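Local coordinates for chorismate mutase (Clostridium thermocellum, PDB 1XHO), which probably catalyses the rearrangement of chorismate to prephenate, as expected of a trimeric type I (AroH-like) chorismate mutase, at residues C[69-74]-C[121-126]. Sequence-based numbering, arbitrary orientation.
Sequences DDIISI and MHVNTD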
# COMPACT_ATOMS: atom_id res chain seq x y z
N ASP C 69 6.36 3.27 -19.05
CA ASP C 69 7.50 4.14 -18.65
C ASP C 69 7.16 5.15 -17.55
O ASP C 69 8.03 5.55 -16.78
CB ASP C 69 8.02 4.94 -19.86
CG ASP C 69 9.01 4.17 -20.70
OD1 ASP C 69 9.70 3.27 -20.17
OD2 ASP C 69 9.12 4.48 -21.91
N ASP C 70 5.91 5.59 -17.51
CA ASP C 70 5.47 6.64 -16.59
C ASP C 70 5.06 6.10 -15.22
O ASP C 70 4.98 6.87 -14.25
CB ASP C 70 4.28 7.40 -17.21
CG ASP C 70 4.59 7.94 -18.62
OD1 ASP C 70 5.64 8.59 -18.78
OD2 ASP C 70 3.78 7.70 -19.55
N ILE C 71 4.81 4.79 -15.14
CA ILE C 71 4.21 4.16 -13.95
C ILE C 71 5.28 3.71 -12.94
O ILE C 71 6.19 2.96 -13.27
CB ILE C 71 3.28 2.97 -14.35
CG1 ILE C 71 2.25 3.44 -15.38
CG2 ILE C 71 2.58 2.37 -13.13
CD1 ILE C 71 1.28 2.37 -15.83
N ILE C 72 5.16 4.19 -11.71
CA ILE C 72 6.10 3.86 -10.64
C ILE C 72 5.67 2.55 -9.97
O ILE C 72 6.48 1.63 -9.79
CB ILE C 72 6.16 5.01 -9.60
CG1 ILE C 72 6.61 6.31 -10.28
CG2 ILE C 72 7.08 4.62 -8.42
CD1 ILE C 72 6.41 7.55 -9.44
N SER C 73 4.40 2.46 -9.60
CA SER C 73 3.89 1.29 -8.91
C SER C 73 2.37 1.13 -9.06
O SER C 73 1.65 2.09 -9.38
CB SER C 73 4.30 1.33 -7.43
OG SER C 73 3.88 2.54 -6.81
N ILE C 74 1.90 -0.11 -8.89
CA ILE C 74 0.47 -0.40 -8.90
C ILE C 74 0.10 -1.31 -7.74
O ILE C 74 0.60 -2.44 -7.63
CB ILE C 74 -0.02 -1.01 -10.23
CG1 ILE C 74 0.63 -0.30 -11.42
CG2 ILE C 74 -1.56 -0.93 -10.26
CD1 ILE C 74 0.06 -0.63 -12.76
N MSE C 121 -2.33 3.91 -8.36
CA MSE C 121 -1.22 3.98 -9.28
C MSE C 121 -0.37 5.22 -9.05
O MSE C 121 -0.83 6.34 -9.26
CB MSE C 121 -1.79 3.99 -10.69
CG MSE C 121 -0.78 3.77 -11.79
SE MSE C 121 -1.70 3.89 -13.48
CE MSE C 121 -2.66 2.26 -13.55
N HIS C 122 0.88 5.03 -8.62
CA HIS C 122 1.85 6.13 -8.53
C HIS C 122 2.53 6.34 -9.89
O HIS C 122 2.97 5.39 -10.52
CB HIS C 122 2.86 5.88 -7.41
CG HIS C 122 2.29 6.07 -6.04
ND1 HIS C 122 1.50 5.11 -5.42
CD2 HIS C 122 2.34 7.12 -5.19
CE1 HIS C 122 1.12 5.56 -4.24
NE2 HIS C 122 1.61 6.78 -4.07
N VAL C 123 2.59 7.59 -10.35
CA VAL C 123 3.09 7.87 -11.71
C VAL C 123 3.98 9.08 -11.72
O VAL C 123 3.89 9.94 -10.85
CB VAL C 123 1.95 8.05 -12.77
CG1 VAL C 123 1.09 6.80 -12.83
CG2 VAL C 123 1.10 9.30 -12.50
N ASN C 124 4.86 9.13 -12.71
CA ASN C 124 5.65 10.32 -13.00
C ASN C 124 4.91 11.03 -14.12
O ASN C 124 4.63 10.44 -15.16
CB ASN C 124 7.10 9.95 -13.35
CG ASN C 124 7.99 9.76 -12.09
OD1 ASN C 124 7.90 10.54 -11.15
ND2 ASN C 124 8.82 8.71 -12.08
N THR C 125 4.51 12.28 -13.87
CA THR C 125 3.69 13.04 -14.83
C THR C 125 3.98 14.54 -14.77
O THR C 125 4.46 15.05 -13.75
CB THR C 125 2.17 12.81 -14.59
OG1 THR C 125 1.42 13.50 -15.60
CG2 THR C 125 1.74 13.30 -13.22
N ASP C 126 3.69 15.23 -15.87
CA ASP C 126 3.85 16.68 -15.95
C ASP C 126 2.52 17.39 -15.69
O ASP C 126 2.46 18.62 -15.69
CB ASP C 126 4.44 17.10 -17.31
CG ASP C 126 3.50 16.85 -18.48
OD1 ASP C 126 2.52 16.09 -18.33
OD2 ASP C 126 3.75 17.42 -19.56
O HOH W 1 1.08 2.42 -6.14
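The carbonyl oxygen of His122 is gripped by two successive amides of the facing strand: Ile72 N at 2.8 Å and, more weakly, Ser73 N at 3.4 Å. Two residues set against one define a classic beta bulge in the antiparallel pairing of 71-74 with 121-124. His122 N returns a bond to Ser73 O (3.1 Å), completing the bulge; just before the strand, Asn124 N meets Asp70 O at 2.7 Å, nearly straight. The extra residue, Ile72, turns its side chain toward the partner strand, and its CG1 comes within 3.7 Å of Asn124 ND2, the two side chains crossing at about a right angle. On the face of Ser73 and His122, a water joins Ser73 OG to His122 ND1, lying in the imidazole plane at its edge. Ser73 OG is hydrogen-bonded to His122 NE2 of the second subunit, and this chain's NE2 to Ser73 OG of the third. On the other face, selenomethionine Met121 lies among Ile71, Val123 and Ile74: its chain extends past Ile71 CG2 (3.9 Å from CG), then bends at chi3 (-74°), where CE meets Ile74 CD1 at 4.0 Å. There Met121 packs on Leu57 and Met60 of helix 46-63, and strands 100-105 and 32-40 flank the pair within the sheet.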